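Local coordinates for T-cell surface glycoprotein CD1A1 antigen (Gallus gallus, PDB 3JVG), which probably presents lipid antigens to T cells, as a CD1 relative of MHC class I molecules, through a groove set on its beta-sheet platform, at residues A14-S19 against Y87-Q92; V22-L27 against G36-R41; G43-Y48 against S67-V72; S93-E98 against T107-A112; G115-R120 against D129-N134. All blocks are in the same frame, centred on the assembly; numbering follows the deposited sequence.

Contact 1 of 5, residues A14-S19 against Y87-Q92; sequences ATFQNS and YPFVFQ. With NAG (2-acetamido-2-deoxy-beta-D-glucopyranose), chain J.
Phe16 faces Phe89 as an antiparallel hydrogen-bonded pair. Its CB sits over the face of the Phe89 ring, 4.0 Å from the ring centroid, and also touches Tyr87 CE1. Phe16 CG and then CD1 run past Phe89 CE1, with CD1 to CE1 at 3.5 Å. The two rings are nearly parallel, at 25°, but slid apart, so they barely overlap. Further out, Phe16 CE1 reaches Phe91 CD1 at 3.8 Å, where the ring planes lie at 84°. Phe16 CG stands anti to its own carbonyl carbon (chi1 -60°), which directs the ring along the row of aromatic side chains. The backbone is paired around it. Phe16 N gives a bond of 2.8 Å to Phe89 O, and Ala14 N one of 2.8 Å to Phe91 O. Beyond this pairing Tyr87, which precedes a cis peptide to Pro88, lays one ring face against the Asn18-Ser19 backbone. Asn18 ND2 carries a glycan through a 1.4 Å bond to C1 of the NAG, while Asn18 OD1 accepts from Thr20 N. Val79 of helix 58-82 packs on Phe16, Phe89 and Phe91. The chemistry is thus divided: an apolar aromatic cluster under the helix, and a glycan-bearing asparagine at the surface.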
# COMPACT_ATOMS: atom_id res chain seq x y z
N ALA A 14 -7.93 13.42 2.34
CA ALA A 14 -8.00 14.79 2.87
C ALA A 14 -8.36 14.79 4.35
O ALA A 14 -9.37 14.20 4.77
CB ALA A 14 -9.00 15.61 2.07
N THR A 15 -7.53 15.43 5.14
CA THR A 15 -7.87 15.66 6.52
C THR A 15 -8.41 17.08 6.63
O THR A 15 -7.68 18.07 6.42
CB THR A 15 -6.62 15.54 7.45
OG1 THR A 15 -6.00 14.27 7.24
CG2 THR A 15 -7.03 15.64 8.86
N PHE A 16 -9.67 17.21 7.00
CA PHE A 16 -10.18 18.54 7.27
C PHE A 16 -9.87 18.95 8.69
O PHE A 16 -10.46 18.42 9.63
CB PHE A 16 -11.66 18.61 6.93
CG PHE A 16 -11.95 18.30 5.47
CD1 PHE A 16 -11.84 17.00 4.99
CD2 PHE A 16 -12.25 19.34 4.55
CE1 PHE A 16 -12.04 16.71 3.65
CE2 PHE A 16 -12.45 19.05 3.18
CZ PHE A 16 -12.36 17.72 2.75
N GLN A 17 -8.95 19.88 8.86
CA GLN A 17 -8.59 20.28 10.24
C GLN A 17 -9.53 21.32 10.87
O GLN A 17 -9.80 21.26 12.07
CB GLN A 17 -7.15 20.77 10.29
CG GLN A 17 -6.18 19.81 9.63
CD GLN A 17 -4.75 20.27 9.77
OE1 GLN A 17 -4.33 21.20 9.07
NE2 GLN A 17 -4.00 19.64 10.68
N ASN A 18 -10.01 22.28 10.08
CA ASN A 18 -11.01 23.26 10.51
C ASN A 18 -11.75 23.74 9.24
O ASN A 18 -11.54 23.17 8.16
CB ASN A 18 -10.39 24.43 11.31
CG ASN A 18 -9.34 25.22 10.52
OD1 ASN A 18 -9.44 25.35 9.30
ND2 ASN A 18 -8.33 25.75 11.23
N SER A 19 -12.58 24.76 9.35
CA SER A 19 -13.38 25.14 8.18
C SER A 19 -12.55 25.75 7.04
O SER A 19 -13.07 25.84 5.92
CB SER A 19 -14.54 26.07 8.56
OG SER A 19 -14.07 27.35 8.87
N TYR A 87 -14.98 19.21 13.06
CA TYR A 87 -13.60 19.02 12.64
C TYR A 87 -12.94 18.35 13.82
O TYR A 87 -13.49 18.45 14.89
CB TYR A 87 -13.03 20.40 12.27
CG TYR A 87 -13.76 20.94 11.02
CD1 TYR A 87 -13.56 20.33 9.79
CD2 TYR A 87 -14.69 22.01 11.08
CE1 TYR A 87 -14.22 20.75 8.64
CE2 TYR A 87 -15.38 22.46 9.91
CZ TYR A 87 -15.14 21.82 8.67
OH TYR A 87 -15.75 22.15 7.43
N PRO A 88 -11.84 17.58 13.63
CA PRO A 88 -11.17 17.03 12.41
C PRO A 88 -11.78 15.71 11.87
O PRO A 88 -12.33 14.90 12.63
CB PRO A 88 -9.72 16.83 12.87
CG PRO A 88 -9.87 16.48 14.33
CD PRO A 88 -11.07 17.26 14.85
N PHE A 89 -11.71 15.51 10.57
CA PHE A 89 -12.18 14.27 9.98
C PHE A 89 -11.47 14.03 8.66
O PHE A 89 -10.81 14.93 8.13
CB PHE A 89 -13.71 14.24 9.80
CG PHE A 89 -14.25 15.41 9.04
CD1 PHE A 89 -14.15 15.48 7.67
CD2 PHE A 89 -14.87 16.46 9.71
CE1 PHE A 89 -14.65 16.59 6.98
CE2 PHE A 89 -15.38 17.56 9.02
CZ PHE A 89 -15.27 17.63 7.66
N VAL A 90 -11.62 12.82 8.13
CA VAL A 90 -10.95 12.47 6.91
C VAL A 90 -11.85 11.86 5.86
O VAL A 90 -12.71 10.98 6.17
CB VAL A 90 -9.50 11.78 7.14
CG1 VAL A 90 -9.09 11.64 8.58
CG2 VAL A 90 -9.17 10.57 6.23
N PHE A 91 -11.69 12.35 4.64
CA PHE A 91 -12.29 11.76 3.47
C PHE A 91 -11.19 11.14 2.63
O PHE A 91 -10.05 11.65 2.64
CB PHE A 91 -13.04 12.77 2.64
CG PHE A 91 -14.42 13.03 3.10
CD1 PHE A 91 -14.67 14.04 4.01
CD2 PHE A 91 -15.47 12.26 2.62
CE1 PHE A 91 -16.00 14.31 4.48
CE2 PHE A 91 -16.81 12.50 3.02
CZ PHE A 91 -17.08 13.53 3.97
N GLN A 92 -11.54 10.04 1.97
CA GLN A 92 -10.74 9.42 0.95
C GLN A 92 -11.54 9.10 -0.32
O GLN A 92 -12.79 8.89 -0.27
CB GLN A 92 -10.06 8.16 1.53
CG GLN A 92 -9.23 8.39 2.79
CD GLN A 92 -9.09 7.11 3.61
OE1 GLN A 92 -9.90 6.89 4.51
NE2 GLN A 92 -8.15 6.22 3.23
C1 NAG J . -7.23 26.54 10.72
C2 NAG J . -7.15 27.86 11.53
C3 NAG J . -5.91 28.67 11.09
C4 NAG J . -4.66 27.81 11.45
C5 NAG J . -4.74 26.45 10.70
C6 NAG J . -3.56 25.48 10.97
C7 NAG J . -9.21 28.84 12.51
C8 NAG J . -10.46 29.65 12.25
N2 NAG J . -8.40 28.63 11.46
O3 NAG J . -5.93 30.00 11.61
O4 NAG J . -3.45 28.45 11.12
O5 NAG J . -6.02 25.80 10.85
O6 NAG J . -3.74 24.49 11.98
O7 NAG J . -8.99 28.43 13.66

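Contact 2 of 5, residues V22-L27 against G36-R41; sequences VLVGGL and GSLDSR
Gly26 and Leu38 share the direct hydrogen bond of this contact, from Leu38 N to Gly26 O at 2.9 Å. The donor is tilted 31° from the carbonyl plane. The return link is made by water: one molecule accepts from Gly26 N and donates to Leu38 O at 2.7 Å. A second water accepts from Val24 N and donates to Ser40 O at 2.8 Å, where segment 36-41 has left its strand. One CA-H...O contact adds to these, from Leu27 CA to Gly36 O at 3.6 Å. The apolar contacts centre on Leu38. Its CG is anti to the backbone N (chi1 -154°), and CD2 lies against the glycine backbone, 3.4 Å from Gly26 N. The same methyl meets Val24 CG1 at 4.0 Å. Leu27 CD2 packs on Ser37 CB at 3.7 Å, while Ser37 OG bonds to Tyr48 OH. Beyond the strand, Asp39 OD2 accepts from Arg41 N in an Asx turn and also from Thr42 N. Leu38 also touches Ile68 of helix 58-82, so this face of the hairpin 21-30/33-38 packs beneath that helix. The chemistry implies a hairpin whose backbone pairing gives way to water bridges, with a leucine methyl lying on side-chain-free glycine.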
# COMPACT_ATOMS: atom_id res chain seq x y z
N VAL A 22 -7.25 22.28 5.06
CA VAL A 22 -7.30 20.87 4.66
C VAL A 22 -5.97 20.36 4.09
O VAL A 22 -5.37 20.99 3.24
CB VAL A 22 -8.58 20.54 3.80
CG1 VAL A 22 -9.08 21.74 3.03
CG2 VAL A 22 -8.48 19.27 2.94
N LEU A 23 -5.51 19.22 4.60
CA LEU A 23 -4.26 18.63 4.12
C LEU A 23 -4.60 17.48 3.18
O LEU A 23 -5.21 16.49 3.60
CB LEU A 23 -3.41 18.13 5.28
CG LEU A 23 -3.39 18.95 6.58
CD1 LEU A 23 -2.66 18.18 7.70
CD2 LEU A 23 -2.78 20.36 6.40
N VAL A 24 -4.22 17.62 1.91
CA VAL A 24 -4.63 16.70 0.88
C VAL A 24 -3.43 15.87 0.46
O VAL A 24 -2.29 16.36 0.44
CB VAL A 24 -5.15 17.47 -0.34
CG1 VAL A 24 -5.63 16.55 -1.44
CG2 VAL A 24 -6.28 18.45 0.06
N GLY A 25 -3.65 14.63 0.09
CA GLY A 25 -2.59 13.92 -0.61
C GLY A 25 -3.23 13.08 -1.69
O GLY A 25 -4.43 12.85 -1.66
N GLY A 26 -2.44 12.64 -2.66
CA GLY A 26 -2.93 11.67 -3.62
C GLY A 26 -1.85 10.91 -4.35
O GLY A 26 -0.71 11.43 -4.51
N LEU A 27 -2.20 9.73 -4.83
CA LEU A 27 -1.30 8.78 -5.49
C LEU A 27 -1.96 8.17 -6.69
O LEU A 27 -3.19 7.95 -6.68
CB LEU A 27 -0.98 7.61 -4.54
CG LEU A 27 0.38 7.43 -3.86
CD1 LEU A 27 0.58 5.94 -3.43
CD2 LEU A 27 1.57 7.88 -4.72
N GLY A 36 2.79 8.37 -9.90
CA GLY A 36 3.09 9.70 -9.41
C GLY A 36 2.22 10.08 -8.23
O GLY A 36 1.49 9.25 -7.65
N SER A 37 2.30 11.33 -7.82
CA SER A 37 1.62 11.75 -6.65
C SER A 37 1.38 13.25 -6.70
O SER A 37 1.86 13.94 -7.59
CB SER A 37 2.44 11.44 -5.40
OG SER A 37 3.58 12.25 -5.39
N LEU A 38 0.68 13.71 -5.68
CA LEU A 38 0.28 15.07 -5.50
C LEU A 38 1.13 15.65 -4.40
O LEU A 38 1.22 15.10 -3.26
CB LEU A 38 -1.16 15.00 -5.07
CG LEU A 38 -2.25 16.02 -5.22
CD1 LEU A 38 -2.57 16.22 -6.67
CD2 LEU A 38 -3.40 15.33 -4.49
N ASP A 39 1.81 16.74 -4.75
CA ASP A 39 2.72 17.47 -3.83
C ASP A 39 1.80 18.11 -2.82
O ASP A 39 1.01 19.00 -3.14
CB ASP A 39 3.49 18.53 -4.62
CG ASP A 39 4.64 19.15 -3.82
OD1 ASP A 39 5.81 18.93 -4.20
OD2 ASP A 39 4.37 19.86 -2.84
N SER A 40 1.82 17.56 -1.61
CA SER A 40 0.86 17.93 -0.56
C SER A 40 0.97 19.41 -0.15
O SER A 40 0.04 19.92 0.49
CB SER A 40 1.04 17.00 0.64
OG SER A 40 2.42 16.99 0.99
N ARG A 41 2.07 20.08 -0.53
CA ARG A 41 2.25 21.54 -0.35
C ARG A 41 1.80 22.42 -1.54
O ARG A 41 1.05 23.40 -1.34
CB ARG A 41 3.71 21.88 0.02
CG ARG A 41 4.08 21.80 1.53
CD ARG A 41 3.61 23.06 2.34
NE ARG A 41 4.72 23.79 2.99
CZ ARG A 41 4.58 24.87 3.77
NH1 ARG A 41 3.38 25.38 4.03
NH2 ARG A 41 5.66 25.45 4.31
O HOH W 1 -2.63 20.05 1.16
O HOH W 2 0.55 13.01 -1.62

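Contact 3 of 5, residues G43-Y48 against S67-V72; sequences GNIRYY and SIKSYV
Ile45 and Ile68 meet through their methyl groups, CD1 of Ile45 lying 4.2 Å from CG2 of Ile68. The two side chains approach at a slant. Ile68 CG2 is anti to its backbone N, which sets this branch toward the strand. Beside this pair Lys69 reaches across from the helix. Its chain is extended beyond CG, and CE comes 3.2 Å from Gly43 O. The end of the lysine lies beside Asn44. The aliphatic part of the lysine runs past the loop, with its CG 4.5 Å from Ile45 CD1. Gly43 has a positive phi (79°), which suits glycine at this turn ahead of the strand. In the second shell, Ile45 CG2 lies over one face of the Tyr47 ring, 3.7 Å above its plane. Tyr47 OH bonds to Glu65 of the same helix, and the ring meets Trp61 edge-to-face. Few atoms touch directly, and none of the five touching residues is fully buried. Strand 45-47 is the outermost strand of the platform on this side. It pairs with strand 33-38 through Arg46 and Ser37, while helix 58-82 packs on both strands through Ile68.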
# COMPACT_ATOMS: atom_id res chain seq x y z
N GLY A 43 0.51 21.12 -4.60
CA GLY A 43 -0.56 20.47 -5.34
C GLY A 43 -0.23 20.17 -6.80
O GLY A 43 -1.14 19.82 -7.58
N ASN A 44 1.05 20.30 -7.17
CA ASN A 44 1.52 19.97 -8.51
C ASN A 44 1.74 18.48 -8.57
O ASN A 44 2.13 17.88 -7.58
CB ASN A 44 2.85 20.67 -8.84
CG ASN A 44 2.71 22.16 -9.15
OD1 ASN A 44 3.70 22.91 -9.08
ND2 ASN A 44 1.48 22.61 -9.48
N ILE A 45 1.47 17.90 -9.73
CA ILE A 45 1.63 16.49 -9.91
C ILE A 45 3.07 16.17 -10.16
O ILE A 45 3.75 16.89 -10.88
CB ILE A 45 0.77 15.98 -11.01
CG1 ILE A 45 -0.66 15.85 -10.46
CG2 ILE A 45 1.28 14.65 -11.54
CD1 ILE A 45 -1.66 16.90 -11.00
N ARG A 46 3.53 15.08 -9.56
CA ARG A 46 4.90 14.59 -9.72
C ARG A 46 4.80 13.26 -10.44
O ARG A 46 3.93 12.46 -10.11
CB ARG A 46 5.53 14.35 -8.33
CG ARG A 46 5.60 15.62 -7.46
CD ARG A 46 6.11 15.32 -6.02
N TYR A 47 5.71 13.02 -11.39
CA TYR A 47 5.71 11.83 -12.25
C TYR A 47 6.91 11.00 -11.92
O TYR A 47 8.02 11.48 -11.96
CB TYR A 47 5.82 12.23 -13.72
CG TYR A 47 4.66 13.05 -14.21
CD1 TYR A 47 4.67 14.44 -14.11
CD2 TYR A 47 3.53 12.43 -14.75
CE1 TYR A 47 3.60 15.19 -14.55
CE2 TYR A 47 2.46 13.17 -15.18
CZ TYR A 47 2.51 14.55 -15.08
OH TYR A 47 1.42 15.27 -15.49
N TYR A 48 6.69 9.75 -11.57
CA TYR A 48 7.78 8.91 -11.04
C TYR A 48 8.39 7.97 -12.09
O TYR A 48 9.46 7.44 -11.89
CB TYR A 48 7.23 8.03 -9.92
CG TYR A 48 6.79 8.74 -8.64
CD1 TYR A 48 7.25 10.03 -8.31
CD2 TYR A 48 5.99 8.07 -7.70
CE1 TYR A 48 6.89 10.65 -7.13
CE2 TYR A 48 5.64 8.69 -6.50
CZ TYR A 48 6.09 9.98 -6.24
OH TYR A 48 5.74 10.59 -5.06
N SER A 67 -7.86 18.54 -14.40
CA SER A 67 -8.99 17.77 -13.86
C SER A 67 -8.69 17.21 -12.46
O SER A 67 -9.54 17.26 -11.58
CB SER A 67 -9.40 16.65 -14.78
OG SER A 67 -9.77 17.19 -16.05
N ILE A 68 -7.49 16.68 -12.25
CA ILE A 68 -7.09 16.29 -10.91
C ILE A 68 -7.19 17.44 -9.91
O ILE A 68 -7.81 17.27 -8.83
CB ILE A 68 -5.70 15.62 -10.88
CG1 ILE A 68 -5.78 14.24 -11.56
CG2 ILE A 68 -5.24 15.46 -9.47
CD1 ILE A 68 -4.36 13.58 -11.80
N LYS A 69 -6.62 18.60 -10.25
CA LYS A 69 -6.57 19.71 -9.33
C LYS A 69 -7.98 20.24 -9.06
O LYS A 69 -8.28 20.61 -7.91
CB LYS A 69 -5.68 20.81 -9.84
CG LYS A 69 -4.20 20.42 -9.98
CD LYS A 69 -3.37 21.59 -10.63
CE LYS A 69 -1.87 21.44 -10.26
NZ LYS A 69 -0.99 22.50 -10.92
N SER A 70 -8.86 20.28 -10.08
CA SER A 70 -10.25 20.68 -9.88
C SER A 70 -10.94 19.67 -8.99
O SER A 70 -11.71 20.06 -8.09
CB SER A 70 -11.05 20.80 -11.20
OG SER A 70 -10.43 21.68 -12.11
N TYR A 71 -10.69 18.38 -9.21
CA TYR A 71 -11.34 17.38 -8.39
C TYR A 71 -11.03 17.66 -6.92
O TYR A 71 -11.94 17.77 -6.09
CB TYR A 71 -10.92 15.95 -8.76
CG TYR A 71 -11.49 14.89 -7.83
CD1 TYR A 71 -12.78 14.39 -8.02
CD2 TYR A 71 -10.76 14.40 -6.74
CE1 TYR A 71 -13.35 13.43 -7.18
CE2 TYR A 71 -11.31 13.42 -5.87
CZ TYR A 71 -12.60 12.95 -6.11
OH TYR A 71 -13.17 11.98 -5.30
N VAL A 72 -9.74 17.77 -6.60
CA VAL A 72 -9.28 17.97 -5.25
C VAL A 72 -9.88 19.23 -4.59
O VAL A 72 -10.46 19.16 -3.49
CB VAL A 72 -7.79 18.02 -5.24
CG1 VAL A 72 -7.29 18.56 -3.92
CG2 VAL A 72 -7.23 16.57 -5.51

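Contact 4 of 5, residues S93-E98 against T107-A112; sequences SSIGCE and TFFDIA
Ser94 pairs with Asp110, and Gly96 with Phe108, as antiparallel hydrogen-bonded pairs of two bonds each, Asp110 N to Ser94 O being nearly straight at 3.0 Å. This is the beta hairpin 89-99/105-113 in the platform of the MHC class I-like fold. The side chains divide between two faces. On one, Ile95 and Phe109 lie side by side and point the same way. Ile95 CD1 sits over the Phe109 ring, 3.9 Å from its centroid. Helix 148-172 touches both through Leu158, and Tyr71 of helix 58-82 also reaches them. Cys97 lies on this face, and its disulfide to Cys162 ties the strand to helix 148-172. On the other face, Phe108 CG lies between its backbone N and carbonyl carbon (chi1 51°). This turns the ring back across the neighbouring strand, over Gly96. Ser94 OG is 3.6 Å from Phe108 CE2, and aromatic side chains of another protein chain pack on Ser94 and Asp110. Gly96 CA approaches the Phe108 ring over its face, 3.8 Å from the centroid.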
# COMPACT_ATOMS: atom_id res chain seq x y z
N SER A 93 -10.83 9.07 -1.46
CA SER A 93 -11.39 8.55 -2.72
C SER A 93 -10.48 7.54 -3.31
O SER A 93 -9.27 7.71 -3.25
CB SER A 93 -11.54 9.60 -3.85
OG SER A 93 -11.87 10.86 -3.41
N SER A 94 -11.08 6.56 -4.00
CA SER A 94 -10.36 5.53 -4.76
C SER A 94 -11.11 5.49 -6.08
O SER A 94 -12.33 5.24 -6.08
CB SER A 94 -10.44 4.21 -4.03
OG SER A 94 -9.78 3.14 -4.70
N ILE A 95 -10.41 5.76 -7.20
CA ILE A 95 -11.10 5.91 -8.47
C ILE A 95 -10.29 5.23 -9.53
O ILE A 95 -9.05 5.45 -9.59
CB ILE A 95 -11.22 7.42 -8.87
CG1 ILE A 95 -11.84 8.26 -7.74
CG2 ILE A 95 -12.14 7.59 -10.07
CD1 ILE A 95 -11.98 9.79 -8.12
N GLY A 96 -10.94 4.45 -10.40
CA GLY A 96 -10.15 3.75 -11.41
C GLY A 96 -10.89 2.69 -12.21
O GLY A 96 -12.12 2.68 -12.23
N CYS A 97 -10.14 1.77 -12.83
CA CYS A 97 -10.73 0.73 -13.63
C CYS A 97 -9.77 -0.40 -13.68
O CYS A 97 -8.56 -0.19 -13.47
CB CYS A 97 -11.07 1.20 -15.06
SG CYS A 97 -9.61 1.88 -15.97
N GLU A 98 -10.28 -1.60 -13.98
CA GLU A 98 -9.48 -2.79 -14.05
C GLU A 98 -9.87 -3.54 -15.32
O GLU A 98 -11.02 -3.56 -15.68
CB GLU A 98 -9.68 -3.65 -12.77
CG GLU A 98 -9.11 -5.06 -12.82
CD GLU A 98 -9.59 -6.00 -11.68
OE1 GLU A 98 -9.54 -7.26 -11.89
OE2 GLU A 98 -9.99 -5.52 -10.59
N THR A 107 -15.07 -0.97 -13.15
CA THR A 107 -14.77 0.40 -12.81
C THR A 107 -15.10 0.59 -11.35
O THR A 107 -15.90 -0.16 -10.79
CB THR A 107 -15.62 1.45 -13.62
OG1 THR A 107 -17.03 1.29 -13.30
CG2 THR A 107 -15.35 1.36 -15.09
N PHE A 108 -14.49 1.59 -10.71
CA PHE A 108 -14.80 1.87 -9.33
C PHE A 108 -14.67 3.34 -9.05
O PHE A 108 -13.79 4.01 -9.62
CB PHE A 108 -13.93 1.06 -8.35
CG PHE A 108 -12.43 1.13 -8.62
CD1 PHE A 108 -11.84 0.25 -9.50
CD2 PHE A 108 -11.63 2.04 -7.93
CE1 PHE A 108 -10.48 0.30 -9.74
CE2 PHE A 108 -10.25 2.08 -8.11
CZ PHE A 108 -9.66 1.22 -9.05
N PHE A 109 -15.56 3.86 -8.21
CA PHE A 109 -15.40 5.24 -7.77
C PHE A 109 -16.10 5.25 -6.41
O PHE A 109 -17.34 5.25 -6.34
CB PHE A 109 -16.04 6.22 -8.79
CG PHE A 109 -15.91 7.72 -8.44
CD1 PHE A 109 -16.36 8.67 -9.37
CD2 PHE A 109 -15.32 8.17 -7.27
CE1 PHE A 109 -16.25 10.05 -9.13
CE2 PHE A 109 -15.21 9.52 -7.00
CZ PHE A 109 -15.69 10.49 -7.94
N ASP A 110 -15.27 5.18 -5.36
CA ASP A 110 -15.71 5.10 -3.99
C ASP A 110 -15.14 6.28 -3.19
O ASP A 110 -13.97 6.69 -3.36
CB ASP A 110 -15.25 3.80 -3.33
CG ASP A 110 -15.89 2.57 -3.95
OD1 ASP A 110 -15.35 2.07 -4.94
OD2 ASP A 110 -16.92 2.07 -3.40
N ILE A 111 -15.98 6.80 -2.31
CA ILE A 111 -15.59 7.75 -1.31
C ILE A 111 -15.75 7.15 0.09
O ILE A 111 -16.75 6.48 0.43
CB ILE A 111 -16.32 9.04 -1.53
CG1 ILE A 111 -15.94 9.55 -2.97
CG2 ILE A 111 -16.01 10.02 -0.43
CD1 ILE A 111 -16.78 10.62 -3.49
N ALA A 112 -14.69 7.35 0.89
CA ALA A 112 -14.75 6.94 2.25
C ALA A 112 -14.82 8.14 3.18
O ALA A 112 -14.37 9.27 2.86
CB ALA A 112 -13.57 6.00 2.62

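Contact 5 of 5, residues G115-R120 against D129-N134; sequences GQNFLR and DQMQHN
Gln132 meets Asn117, and Met131 meets Arg120, by different torsions. Gln132 is extended beyond CG (chi2 166°), which carries its amide across to Asn117 and Phe118. Met131 is bent at chi2 and chi3 (-61° and -76°), which folds its CE over a face of the Arg120 guanidinium, 3.7 Å from NH1. Met131 CG and SD lie along Arg120 CB. Gln132 NE2 donates to Asn117 O at 3.1 Å, from above the carbonyl plane. Gln132 OE1 lies at the edge of the Phe118 ring, 3.7 Å from CD1. That oxygen also accepts from Asn134 ND2, on a lone pair and in the carbonyl plane, which steadies the amide. Backbone bonds join the segments as well. Met131 N donates to Phe118 O, and Arg120 pairs with Asp129 through two bonds, one of them from Arg120 N to Asp129 O at 2.9 Å. A water donates to Asn117 O at 2.8 Å and, weakly, to Met131 O. Arg120 NE forms a salt bridge with Asp110, and Asn117 OD1 is bonded to an aromatic side chain of another protein chain. Asn134 stands at the N-cap of helix 135-145, its OD1 taking Ser137 N. Phe118 and Leu119 both face Ile111. That is a classic beta bulge in strand 116-122, on its side toward strand 105-113, in an MHC class I-like platform.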
# COMPACT_ATOMS: atom_id res chain seq x y z
N GLY A 115 -12.78 6.44 7.33
CA GLY A 115 -12.27 5.09 7.05
C GLY A 115 -13.30 4.02 6.69
O GLY A 115 -13.00 2.84 6.77
N GLN A 116 -14.50 4.41 6.27
CA GLN A 116 -15.50 3.43 5.86
C GLN A 116 -16.18 3.89 4.60
O GLN A 116 -16.34 5.06 4.43
CB GLN A 116 -16.63 3.34 6.92
CG GLN A 116 -16.25 2.69 8.25
CD GLN A 116 -15.67 1.30 8.10
OE1 GLN A 116 -16.15 0.47 7.30
NE2 GLN A 116 -14.63 1.02 8.88
N ASN A 117 -16.59 2.96 3.73
CA ASN A 117 -17.32 3.28 2.48
C ASN A 117 -18.40 4.26 2.84
O ASN A 117 -19.14 4.03 3.77
CB ASN A 117 -17.97 2.03 1.91
CG ASN A 117 -16.96 1.01 1.48
OD1 ASN A 117 -15.83 1.39 1.12
ND2 ASN A 117 -17.33 -0.27 1.48
N PHE A 118 -18.49 5.35 2.09
CA PHE A 118 -19.45 6.39 2.37
C PHE A 118 -20.34 6.66 1.13
O PHE A 118 -21.57 6.86 1.24
CB PHE A 118 -18.63 7.60 2.83
CG PHE A 118 -19.43 8.87 2.99
CD1 PHE A 118 -20.15 9.13 4.16
CD2 PHE A 118 -19.39 9.81 2.00
CE1 PHE A 118 -20.85 10.32 4.33
CE2 PHE A 118 -20.07 11.04 2.13
CZ PHE A 118 -20.82 11.30 3.32
N LEU A 119 -19.74 6.66 -0.05
CA LEU A 119 -20.50 6.84 -1.28
C LEU A 119 -19.87 5.98 -2.35
O LEU A 119 -18.64 5.85 -2.40
CB LEU A 119 -20.43 8.29 -1.64
CG LEU A 119 -21.56 9.20 -2.02
CD1 LEU A 119 -22.94 8.89 -1.40
CD2 LEU A 119 -21.09 10.68 -1.79
N ARG A 120 -20.68 5.38 -3.20
CA ARG A 120 -20.19 4.54 -4.26
C ARG A 120 -20.96 4.84 -5.57
O ARG A 120 -22.21 4.85 -5.61
CB ARG A 120 -20.31 3.05 -3.91
CG ARG A 120 -20.06 2.12 -5.10
CD ARG A 120 -20.07 0.63 -4.68
NE ARG A 120 -18.90 0.30 -3.84
CZ ARG A 120 -18.76 -0.81 -3.12
NH1 ARG A 120 -19.72 -1.73 -3.07
NH2 ARG A 120 -17.65 -0.97 -2.41
N ASP A 129 -24.68 5.37 -4.85
CA ASP A 129 -25.16 4.55 -3.71
C ASP A 129 -24.65 5.11 -2.37
O ASP A 129 -23.44 5.31 -2.17
CB ASP A 129 -24.76 3.07 -3.84
CG ASP A 129 -25.10 2.46 -5.24
OD1 ASP A 129 -26.01 2.96 -5.94
OD2 ASP A 129 -24.43 1.46 -5.63
N GLN A 130 -25.61 5.32 -1.46
CA GLN A 130 -25.35 5.67 -0.08
C GLN A 130 -24.77 4.43 0.59
O GLN A 130 -25.40 3.35 0.57
CB GLN A 130 -26.67 6.11 0.58
CG GLN A 130 -26.57 6.53 2.06
CD GLN A 130 -27.95 6.81 2.73
OE1 GLN A 130 -28.93 7.16 2.09
NE2 GLN A 130 -27.99 6.70 4.03
N MET A 131 -23.58 4.56 1.20
CA MET A 131 -22.92 3.43 1.84
C MET A 131 -22.98 3.38 3.39
O MET A 131 -22.67 2.36 4.00
CB MET A 131 -21.47 3.34 1.34
CG MET A 131 -21.40 3.21 -0.20
SD MET A 131 -22.25 1.71 -0.80
CE MET A 131 -21.06 0.42 -0.38
N GLN A 132 -23.33 4.51 4.01
CA GLN A 132 -23.49 4.56 5.49
C GLN A 132 -24.92 4.91 5.82
O GLN A 132 -25.55 5.72 5.15
CB GLN A 132 -22.53 5.56 6.13
CG GLN A 132 -21.10 5.04 6.32
CD GLN A 132 -20.10 6.15 6.63
OE1 GLN A 132 -20.44 7.16 7.23
NE2 GLN A 132 -18.88 5.97 6.20
N HIS A 133 -25.43 4.27 6.86
CA HIS A 133 -26.79 4.45 7.32
C HIS A 133 -26.85 5.59 8.33
O HIS A 133 -27.12 5.35 9.53
CB HIS A 133 -27.32 3.17 7.96
CG HIS A 133 -28.81 3.12 8.04
ND1 HIS A 133 -29.50 2.96 9.23
CD2 HIS A 133 -29.75 3.22 7.06
CE1 HIS A 133 -30.80 2.97 8.99
NE2 HIS A 133 -30.98 3.10 7.68
N ASN A 134 -26.57 6.80 7.84
CA ASN A 134 -26.60 7.97 8.69
C ASN A 134 -26.93 9.20 7.87
O ASN A 134 -26.88 9.17 6.63
CB ASN A 134 -25.29 8.14 9.45
CG ASN A 134 -24.09 8.30 8.53
OD1 ASN A 134 -24.15 9.03 7.57
ND2 ASN A 134 -22.97 7.63 8.84
O HOH W 3 -19.61 1.65 5.07

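All five contacts belong to one MHC-like platform: four lie between strands of its eight-stranded sheet, and contact 3 joins its edge strand to helix 58-82. Contacts 1 and 2 touch through Thr15 N and Leu23 O, 3.0 Å apart. Contacts 2 and 3, with centres about 8 Å apart, meet where Ser37 O lies 2.8 Å from Arg46 N. Contacts 1 and 4 share strand 89-99. Contact 4 meets contact 5 where Ile111 O lies 2.7 Å from Phe118 N. Unidentified bound material, probably from the crystallisation liquor, comes within about 3 Å of the side chains of Ile68 and Ile111, and about 4 Å of Phe91 and Phe118, consistent with a groove above the sheet.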